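IscA (Thermosynechococcus elongatus, PDB 1X0G) binds a [2Fe-2S] cluster and probably serves as a scaffold on which iron-sulfur clusters are assembled. Local coordinates at residues 40-45 and 72-77; 2-7 and 62-67; 80-85 and 89-94. All blocks are in the same frame, centred on the assembly; numbering follows the deposited sequence.

Contact 1 (40-45 and 72-77); sequences WRYDLA and ELLRGL
Trp40 and Tyr42, alternate residues of strand 40-46, meet the leucines at the end of helix 71-74 and in the turn behind it. Leu73 can be followed outward. CB points toward the strand, and at CG the chain forks: CD1 settles over one face of the Trp40 indole, 3.7 Å from the centre of the five-membered ring and 12° off its normal, a CH-pi contact, while CD2 reaches the same ring at NE1, 3.9 Å away. Leu74 sends CD2 to the edge of the Tyr42 ring, 3.7 Å from CE2. Leu77 closes the type II turn that starts at Leu74, its N bonded to Leu74 O. With CG anti to the backbone N (chi1 -176°), its CD1 lies 3.7 Å from Tyr42 OH. The Tyr42 ring also stacks with Phe92 and Phe107, and its side chain lies about 9 Å from the bound [2Fe-2S] cluster. Trp40 also meets Trp40 of the third subunit, which places this end of the strand at a subunit interface. No hydrogen bond joins the two segments: helix end and sheet are held by shape and dispersion, and the Tyr42 hydroxyl, a polar tip within this buried patch, is satisfied by the Asn94 amide.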
loop_
_atom_site.group_PDB
_atom_site.type_symbol
_atom_site.label_atom_id
_atom_site.label_comp_id
_atom_site.label_asym_id
_atom_site.label_seq_id
_atom_site.Cartn_x
_atom_site.Cartn_y
_atom_site.Cartn_z
ATOM N N TRP C 40 5.928 7.119 1.394
ATOM C CA TRP C 40 5.858 7.598 0.036
ATOM C C TRP C 40 7.288 7.692 -0.430
ATOM O O TRP C 40 8.143 8.120 0.353
ATOM C CB TRP C 40 5.203 8.974 0.017
ATOM C CG TRP C 40 3.743 8.998 0.424
ATOM C CD1 TRP C 40 3.217 9.546 1.595
ATOM C CD2 TRP C 40 2.621 8.469 -0.287
ATOM N NE1 TRP C 40 1.872 9.402 1.613
ATOM C CE2 TRP C 40 1.468 8.769 0.470
ATOM C CE3 TRP C 40 2.465 7.852 -1.518
ATOM C CZ2 TRP C 40 0.178 8.386 0.073
ATOM C CZ3 TRP C 40 1.180 7.451 -1.915
ATOM C CH2 TRP C 40 0.050 7.733 -1.121
ATOM N N ARG C 41 7.579 7.228 -1.631
ATOM C CA ARG C 41 8.859 7.503 -2.285
ATOM C C ARG C 41 8.584 8.616 -3.239
ATOM O O ARG C 41 7.504 8.659 -3.850
ATOM C CB ARG C 41 9.259 6.288 -3.074
ATOM C CG ARG C 41 10.769 6.046 -3.404
ATOM C CD ARG C 41 10.733 5.660 -4.857
ATOM N NE ARG C 41 11.931 5.716 -5.699
ATOM C CZ ARG C 41 13.101 5.128 -5.421
ATOM N NH1 ARG C 41 13.303 4.485 -4.234
ATOM N NH2 ARG C 41 14.095 5.197 -6.340
ATOM N N TYR C 42 9.503 9.566 -3.351
ATOM C CA TYR C 42 9.412 10.530 -4.435
ATOM C C TYR C 42 9.600 9.848 -5.743
ATOM O O TYR C 42 10.352 8.816 -5.865
ATOM C CB TYR C 42 10.549 11.487 -4.378
ATOM C CG TYR C 42 10.512 12.263 -3.176
ATOM C CD1 TYR C 42 11.283 11.898 -2.101
ATOM C CD2 TYR C 42 9.673 13.367 -3.089
ATOM C CE1 TYR C 42 11.182 12.558 -0.924
ATOM C CE2 TYR C 42 9.594 14.063 -1.896
ATOM C CZ TYR C 42 10.339 13.626 -0.821
ATOM O OH TYR C 42 10.277 14.306 0.334
ATOM N N ASP C 43 8.982 10.417 -6.756
ATOM C CA ASP C 43 9.230 9.926 -8.093
ATOM C C ASP C 43 9.443 11.090 -9.074
ATOM O O ASP C 43 8.573 12.028 -9.259
ATOM C CB ASP C 43 8.086 9.044 -8.517
ATOM C CG ASP C 43 8.210 8.645 -9.954
ATOM O OD1 ASP C 43 8.383 7.426 -10.197
ATOM O OD2 ASP C 43 8.206 9.545 -10.860
ATOM N N LEU C 44 10.583 11.031 -9.731
ATOM C CA LEU C 44 10.970 12.087 -10.584
ATOM C C LEU C 44 11.079 11.629 -11.988
ATOM O O LEU C 44 11.764 10.686 -12.261
ATOM C CB LEU C 44 12.328 12.528 -10.151
ATOM C CG LEU C 44 12.378 13.323 -8.844
ATOM C CD1 LEU C 44 13.841 13.583 -8.446
ATOM C CD2 LEU C 44 11.614 14.673 -8.901
ATOM N N ALA C 45 10.459 12.322 -12.905
ATOM C CA ALA C 45 10.650 12.001 -14.307
ATOM C C ALA C 45 10.860 13.276 -15.140
ATOM O O ALA C 45 10.302 14.334 -14.873
ATOM C CB ALA C 45 9.500 11.282 -14.774
ATOM N N GLU C 72 -0.402 18.149 -1.504
ATOM C CA GLU C 72 -0.441 18.209 -0.056
ATOM C C GLU C 72 0.826 17.595 0.524
ATOM O O GLU C 72 1.378 18.047 1.541
ATOM C CB GLU C 72 -1.642 17.417 0.438
ATOM C CG GLU C 72 -2.541 16.809 -0.706
ATOM C CD GLU C 72 -4.052 16.667 -0.279
ATOM O OE1 GLU C 72 -4.334 16.507 0.944
ATOM O OE2 GLU C 72 -4.957 16.711 -1.153
ATOM N N LEU C 73 1.289 16.546 -0.128
ATOM C CA LEU C 73 2.482 15.880 0.321
ATOM C C LEU C 73 3.776 16.618 -0.058
ATOM O O LEU C 73 4.813 16.323 0.547
ATOM C CB LEU C 73 2.536 14.465 -0.184
ATOM C CG LEU C 73 1.359 13.577 0.191
ATOM C CD1 LEU C 73 1.528 12.267 -0.641
ATOM C CD2 LEU C 73 1.420 13.226 1.606
ATOM N N LEU C 74 3.723 17.586 -0.982
ATOM C CA LEU C 74 4.942 18.096 -1.618
ATOM C C LEU C 74 5.083 19.587 -1.553
ATOM O O LEU C 74 6.169 20.081 -1.868
ATOM C CB LEU C 74 5.051 17.702 -3.104
ATOM C CG LEU C 74 5.155 16.226 -3.492
ATOM C CD1 LEU C 74 5.150 16.009 -4.981
ATOM C CD2 LEU C 74 6.291 15.409 -2.857
ATOM N N ARG C 75 4.007 20.310 -1.209
ATOM C CA ARG C 75 4.042 21.774 -1.087
ATOM C C ARG C 75 5.346 22.229 -0.397
ATOM O O ARG C 75 5.629 21.792 0.712
ATOM C CB ARG C 75 2.832 22.237 -0.297
ATOM C CG ARG C 75 2.615 23.789 -0.280
ATOM C CD ARG C 75 1.132 24.212 -0.082
ATOM N NE ARG C 75 0.205 23.431 -0.947
ATOM C CZ ARG C 75 -0.245 23.824 -2.151
ATOM N NH1 ARG C 75 0.112 25.009 -2.652
ATOM N NH2 ARG C 75 -1.061 23.035 -2.858
ATOM N N GLY C 76 6.164 23.065 -1.050
ATOM C CA GLY C 76 7.391 23.560 -0.411
ATOM C C GLY C 76 8.598 22.609 -0.367
ATOM O O GLY C 76 9.652 22.911 0.221
ATOM N N LEU C 77 8.483 21.459 -1.003
ATOM C CA LEU C 77 9.649 20.639 -1.197
ATOM C C LEU C 77 10.766 21.501 -1.809
ATOM O O LEU C 77 10.537 22.363 -2.668
ATOM C CB LEU C 77 9.317 19.551 -2.182
ATOM C CG LEU C 77 10.379 18.546 -2.437
ATOM C CD1 LEU C 77 10.427 17.707 -1.174
ATOM C CD2 LEU C 77 9.918 17.728 -3.647
#

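Contact 2 (2-7 and 62-67); sequences VELTPA and WTIAIA
The first torsions of Val2 and Ile66 set which branches meet. Val2 has CG1 anti to the backbone N (chi1 180°), which leaves CG2 beside that N and turns both methyls to strand 62-66; in Ile66, CG1 lies anti to the carbonyl carbon (chi1 -50°) and carries CD1 out to the valine. This is packing between two beta sheets of the IscA fold: the small mixed sheet of strands 3-4, 78-82 and 89-93 lays its first strand, and the residue just before it, against the larger mixed sheet that holds strand 62-66. The valine and Ile66 approach tip to tip, Val2 CG2 coming to 3.6 Å from Ile66 CD1. The other valine branch serves the next inward-facing residue, with Val2 CG1 3.8 Å from Ile64 CG2. One branched side chain thus straddles two isoleucines spaced two apart on the strand.

Leu4 points the same way as Val2, toward strand 62-66, whereas Glu3 between them points away. Ile64 is therefore shared: its CG2 branch takes the valine and its CG1 branch takes the leucine, whose CD1 also comes to 4.0 Å from Ile64 CD1. All four side chains are buried, no polar atom takes part, and the interface depends on methyl and methylene contacts. Beyond it, Leu4 packs on Ile9 and Leu12 of helix 6-15, and Ile66 touches Met1 and Ile30, so the same apolar layer continues to the helix and to strand 27-34. Just past the strand, Thr5 is the N-cap of helix 6-15, its OG1 bonded to Ala8 N. On the leucine side the closest approach is Leu4 CD1 to Ile64 CG1, at 3.8 Å.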
loop_
_atom_site.group_PDB
_atom_site.type_symbol
_atom_site.label_atom_id
_atom_site.label_comp_id
_atom_site.label_asym_id
_atom_site.label_seq_id
_atom_site.Cartn_x
_atom_site.Cartn_y
_atom_site.Cartn_z
ATOM N N VAL C 2 7.951 24.335 -3.876
ATOM C CA VAL C 2 8.948 23.594 -4.651
ATOM C C VAL C 2 10.134 24.354 -5.231
ATOM O O VAL C 2 10.015 25.161 -6.131
ATOM C CB VAL C 2 8.311 22.744 -5.697
ATOM C CG1 VAL C 2 9.359 22.000 -6.477
ATOM C CG2 VAL C 2 7.464 21.777 -4.968
ATOM N N GLU C 3 11.305 23.999 -4.739
ATOM C CA GLU C 3 12.482 24.713 -5.096
ATOM C C GLU C 3 13.582 23.799 -5.587
ATOM O O GLU C 3 13.803 22.727 -5.033
ATOM C CB GLU C 3 12.942 25.485 -3.876
ATOM C CG GLU C 3 12.136 26.731 -3.641
ATOM C CD GLU C 3 12.933 27.709 -2.847
ATOM O OE1 GLU C 3 13.935 27.249 -2.203
ATOM O OE2 GLU C 3 12.576 28.919 -2.880
ATOM N N LEU C 4 14.288 24.242 -6.621
ATOM C CA LEU C 4 15.477 23.542 -7.057
ATOM C C LEU C 4 16.716 24.330 -6.823
ATOM O O LEU C 4 16.754 25.538 -7.130
ATOM C CB LEU C 4 15.385 23.207 -8.516
ATOM C CG LEU C 4 14.720 21.840 -8.518
ATOM C CD1 LEU C 4 13.244 22.078 -8.676
ATOM C CD2 LEU C 4 15.245 20.986 -9.626
ATOM N N THR C 5 17.730 23.652 -6.296
ATOM C CA THR C 5 19.038 24.265 -6.162
ATOM C C THR C 5 19.670 24.254 -7.520
ATOM O O THR C 5 19.381 23.356 -8.302
ATOM C CB THR C 5 19.931 23.494 -5.241
ATOM O OG1 THR C 5 20.077 22.156 -5.760
ATOM C CG2 THR C 5 19.332 23.508 -3.859
ATOM N N PRO C 6 20.521 25.241 -7.817
ATOM C CA PRO C 6 21.215 25.187 -9.102
ATOM C C PRO C 6 21.932 23.848 -9.240
ATOM O O PRO C 6 21.871 23.238 -10.286
ATOM C CB PRO C 6 22.212 26.347 -9.024
ATOM C CG PRO C 6 21.601 27.265 -8.091
ATOM C CD PRO C 6 20.900 26.432 -7.050
ATOM N N ALA C 7 22.551 23.361 -8.179
ATOM C CA ALA C 7 23.127 22.019 -8.218
ATOM C C ALA C 7 22.158 20.986 -8.869
ATOM O O ALA C 7 22.496 20.382 -9.917
ATOM C CB ALA C 7 23.637 21.582 -6.798
ATOM N N TRP C 62 13.400 26.271 -15.981
ATOM C CA TRP C 62 12.903 24.911 -15.874
ATOM C C TRP C 62 11.520 24.858 -15.372
ATOM O O TRP C 62 11.205 25.449 -14.342
ATOM C CB TRP C 62 13.712 24.089 -14.896
ATOM C CG TRP C 62 14.798 23.476 -15.560
ATOM C CD1 TRP C 62 15.943 24.076 -15.937
ATOM C CD2 TRP C 62 14.871 22.132 -16.004
ATOM N NE1 TRP C 62 16.750 23.183 -16.579
ATOM C CE2 TRP C 62 16.114 21.979 -16.652
ATOM C CE3 TRP C 62 14.015 21.033 -15.911
ATOM C CZ2 TRP C 62 16.536 20.776 -17.205
ATOM C CZ3 TRP C 62 14.431 19.821 -16.468
ATOM C CH2 TRP C 62 15.685 19.709 -17.116
ATOM N N THR C 63 10.701 24.068 -16.050
ATOM C CA THR C 63 9.342 23.839 -15.584
ATOM C C THR C 63 9.235 22.664 -14.615
ATOM O O THR C 63 9.753 21.564 -14.852
ATOM C CB THR C 63 8.368 23.669 -16.739
ATOM O OG1 THR C 63 8.675 24.636 -17.783
ATOM C CG2 THR C 63 6.958 23.862 -16.216
ATOM N N ILE C 64 8.569 22.913 -13.501
ATOM C CA ILE C 64 8.472 21.907 -12.502
ATOM C C ILE C 64 7.047 21.568 -12.247
ATOM O O ILE C 64 6.261 22.422 -11.849
ATOM C CB ILE C 64 9.142 22.332 -11.249
ATOM C CG1 ILE C 64 10.659 22.221 -11.410
ATOM C CG2 ILE C 64 8.783 21.365 -10.152
ATOM C CD1 ILE C 64 11.347 23.435 -11.978
ATOM N N ALA C 65 6.714 20.302 -12.489
ATOM C CA ALA C 65 5.321 19.854 -12.488
ATOM C C ALA C 65 5.057 18.928 -11.296
ATOM O O ALA C 65 5.671 17.847 -11.186
ATOM C CB ALA C 65 5.055 19.163 -13.736
ATOM N N ILE C 66 4.164 19.343 -10.404
ATOM C CA ILE C 66 3.818 18.517 -9.274
ATOM C C ILE C 66 2.479 17.848 -9.534
ATOM O O ILE C 66 1.493 18.529 -9.865
ATOM C CB ILE C 66 3.679 19.407 -8.024
ATOM C CG1 ILE C 66 4.894 20.334 -7.849
ATOM C CG2 ILE C 66 3.459 18.558 -6.728
ATOM C CD1 ILE C 66 6.177 19.604 -7.481
ATOM N N ALA C 67 2.405 16.527 -9.395
ATOM C CA ALA C 67 1.119 15.817 -9.576
ATOM C C ALA C 67 0.097 16.305 -8.576
ATOM O O ALA C 67 0.352 16.285 -7.391
ATOM C CB ALA C 67 1.336 14.407 -9.332
#

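Contact 3 (80-85 and 89-94); sequences DYIEDL and AFRFHN
Asp80 and Arg91 form a hydrogen-bonded pair of the antiparallel hairpin 78-82/89-93, and Ile82 with Ala89 form the next. Asp80 N gives to Arg91 O at 2.8 Å, nearly straight, and Arg91 N returns to Asp80 O at 2.7 Å, standing 41° out of the carbonyl plane. Ile82 N gives to Ala89 O, while Ala89 N reaches Ile82 O at 3.1 Å and is the most bent of the four (144°). Asp80 O also receives the CA-H of Phe90, and Ile82 O a second donor: a water that donates to it and to Asp84 OD2, each at 2.7 Å, and weakly accepts from Arg91 NH1. That water forms a loose bridge, weak on the Arg91 side, between a carboxylate and a guanidinium that do not touch directly. Asp80 OD1 bonds Thr5 OG1, and Tyr81 OH bonds Gly87 O in the hairpin loop. On this face of the hairpin, Arg91 also packs on Ser110 of the third subunit.

Between these pairs, Tyr81 and Phe90 share the other face. Tyr81 CG is anti to its N (chi1 -178°), which brings CD1 over the centre of the Phe90 ring, 3.7 Å above its plane, in a T-shaped stack. A serine in place of Phe90 would probably leave the Tyr81 edge without the ring it points into and open a gap beside Leu12.

The aromatic face lies against helix 6-15, Tyr81 on Ala8 and Glu11, Phe90 on Leu12, with Leu44 of strand 40-46 also packed on Phe90.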
loop_
_atom_site.group_PDB
_atom_site.type_symbol
_atom_site.label_atom_id
_atom_site.label_comp_id
_atom_site.label_asym_id
_atom_site.label_seq_id
_atom_site.Cartn_x
_atom_site.Cartn_y
_atom_site.Cartn_z
ATOM N N ASP C 80 17.604 19.096 -3.901
ATOM C CA ASP C 80 19.008 19.449 -4.070
ATOM C C ASP C 80 19.647 18.263 -4.807
ATOM O O ASP C 80 19.047 17.177 -4.902
ATOM C CB ASP C 80 19.556 19.520 -2.686
ATOM C CG ASP C 80 20.909 20.159 -2.599
ATOM O OD1 ASP C 80 21.381 20.878 -3.516
ATOM O OD2 ASP C 80 21.511 19.945 -1.531
ATOM N N TYR C 81 20.847 18.443 -5.336
ATOM C CA TYR C 81 21.561 17.306 -5.841
ATOM C C TYR C 81 22.960 17.274 -5.220
ATOM O O TYR C 81 23.627 18.270 -5.289
ATOM C CB TYR C 81 21.643 17.384 -7.348
ATOM C CG TYR C 81 22.337 16.189 -7.968
ATOM C CD1 TYR C 81 21.681 14.968 -8.136
ATOM C CD2 TYR C 81 23.665 16.284 -8.411
ATOM C CE1 TYR C 81 22.321 13.858 -8.752
ATOM C CE2 TYR C 81 24.303 15.169 -9.003
ATOM C CZ TYR C 81 23.593 13.972 -9.155
ATOM O OH TYR C 81 24.219 12.912 -9.708
ATOM N N ILE C 82 23.400 16.149 -4.634
ATOM C CA ILE C 82 24.696 16.044 -3.986
ATOM C C ILE C 82 25.614 15.002 -4.659
ATOM O O ILE C 82 25.208 13.877 -4.807
ATOM C CB ILE C 82 24.466 15.780 -2.473
ATOM C CG1 ILE C 82 23.928 17.065 -1.857
ATOM C CG2 ILE C 82 25.774 15.338 -1.705
ATOM C CD1 ILE C 82 23.666 16.970 -0.383
ATOM N N GLU C 83 26.806 15.357 -5.114
ATOM C CA GLU C 83 27.689 14.328 -5.634
ATOM C C GLU C 83 28.026 13.289 -4.570
ATOM O O GLU C 83 28.181 13.620 -3.409
ATOM C CB GLU C 83 29.007 14.937 -6.121
ATOM C CG GLU C 83 28.939 15.982 -7.283
ATOM C CD GLU C 83 28.353 15.415 -8.637
ATOM O OE1 GLU C 83 28.246 14.157 -8.867
ATOM O OE2 GLU C 83 28.002 16.285 -9.474
ATOM N N ASP C 84 28.196 12.038 -4.963
ATOM C CA ASP C 84 28.717 11.014 -4.058
ATOM C C ASP C 84 29.456 9.996 -4.868
ATOM O O ASP C 84 29.540 10.167 -6.075
ATOM C CB ASP C 84 27.639 10.340 -3.267
ATOM C CG ASP C 84 26.417 9.867 -4.144
ATOM O OD1 ASP C 84 26.611 9.396 -5.317
ATOM O OD2 ASP C 84 25.243 9.976 -3.641
ATOM N N LEU C 85 30.016 8.972 -4.218
ATOM C CA LEU C 85 30.693 7.901 -4.899
ATOM C C LEU C 85 29.778 7.102 -5.829
ATOM O O LEU C 85 30.232 6.398 -6.699
ATOM C CB LEU C 85 31.261 6.937 -3.879
ATOM C CG LEU C 85 32.361 7.490 -3.006
ATOM C CD1 LEU C 85 32.865 6.344 -2.259
ATOM C CD2 LEU C 85 33.422 8.046 -3.855
ATOM N N ALA C 89 23.133 11.991 -6.098
ATOM C CA ALA C 89 21.739 11.657 -5.812
ATOM C C ALA C 89 21.009 12.942 -5.478
ATOM O O ALA C 89 21.578 13.870 -4.887
ATOM C CB ALA C 89 21.632 10.688 -4.688
ATOM N N PHE C 90 19.751 13.005 -5.878
ATOM C CA PHE C 90 18.867 14.062 -5.401
ATOM C C PHE C 90 18.620 13.933 -3.947
ATOM O O PHE C 90 18.625 12.835 -3.452
ATOM C CB PHE C 90 17.553 14.006 -6.152
ATOM C CG PHE C 90 17.736 14.327 -7.575
ATOM C CD1 PHE C 90 17.849 13.303 -8.518
ATOM C CD2 PHE C 90 17.945 15.663 -7.968
ATOM C CE1 PHE C 90 18.118 13.620 -9.844
ATOM C CE2 PHE C 90 18.150 15.998 -9.313
ATOM C CZ PHE C 90 18.253 14.987 -10.247
ATOM N N ARG C 91 18.440 15.073 -3.279
ATOM C CA ARG C 91 18.101 15.125 -1.865
ATOM C C ARG C 91 16.863 15.871 -1.814
ATOM O O ARG C 91 16.686 16.776 -2.596
ATOM C CB ARG C 91 19.098 15.976 -1.060
ATOM C CG ARG C 91 20.297 15.276 -0.568
ATOM C CD ARG C 91 19.999 14.040 0.325
ATOM N NE ARG C 91 21.304 13.497 0.722
ATOM C CZ ARG C 91 22.060 12.712 -0.053
ATOM N NH1 ARG C 91 21.596 12.333 -1.255
ATOM N NH2 ARG C 91 23.272 12.319 0.374
ATOM N N PHE C 92 16.043 15.574 -0.829
ATOM C CA PHE C 92 14.773 16.266 -0.669
ATOM C C PHE C 92 14.559 16.787 0.706
ATOM O O PHE C 92 14.776 16.103 1.682
ATOM C CB PHE C 92 13.697 15.261 -0.884
ATOM C CG PHE C 92 13.713 14.705 -2.231
ATOM C CD1 PHE C 92 14.450 13.561 -2.513
ATOM C CD2 PHE C 92 13.042 15.340 -3.259
ATOM C CE1 PHE C 92 14.463 13.032 -3.813
ATOM C CE2 PHE C 92 13.061 14.790 -4.575
ATOM C CZ PHE C 92 13.742 13.658 -4.836
ATOM N N HIS C 93 14.087 17.993 0.800
ATOM C CA HIS C 93 13.810 18.503 2.092
ATOM C C HIS C 93 12.337 18.847 1.972
ATOM O O HIS C 93 11.952 19.720 1.182
ATOM C CB HIS C 93 14.690 19.714 2.361
ATOM C CG HIS C 93 16.150 19.424 2.210
ATOM N ND1 HIS C 93 16.903 18.868 3.223
ATOM C CD2 HIS C 93 17.000 19.620 1.167
ATOM C CE1 HIS C 93 18.152 18.730 2.806
ATOM N NE2 HIS C 93 18.234 19.166 1.561
ATOM N N ASN C 94 11.520 18.124 2.721
ATOM C CA ASN C 94 10.099 18.204 2.582
ATOM C C ASN C 94 9.537 18.638 3.908
ATOM O O ASN C 94 9.552 17.882 4.868
ATOM C CB ASN C 94 9.590 16.839 2.191
ATOM C CG ASN C 94 8.100 16.816 1.935
ATOM O OD1 ASN C 94 7.392 17.804 2.150
ATOM N ND2 ASN C 94 7.611 15.660 1.423
HETATM O O HOH W 1 24.188 12.334 -2.880
#

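How the contacts relate
From the N terminus, segment 2-7 comes first, and contact 2 closes the longest loop by bringing it to strand 62-66. Strand 40-46 lies inside that loop, yet its partner 72-77 follows outside, so contacts 1 and 2 cross. Contact 3 follows both in series as a local hairpin and closes only a short turn. Contacts 1 and 2 join the larger sheet to the helix 71-74 region and to strand 3-4; Leu77 O accepts from Glu3 N just before strand 78-82, where strand 3-4 joins the small sheet. Asn94, at the end of the hairpin, ties contact 3 to both segments of contact 1, its ND2 also bonding Leu73 O, and a side-chain bond joins segment 2-7 to strand 78-82.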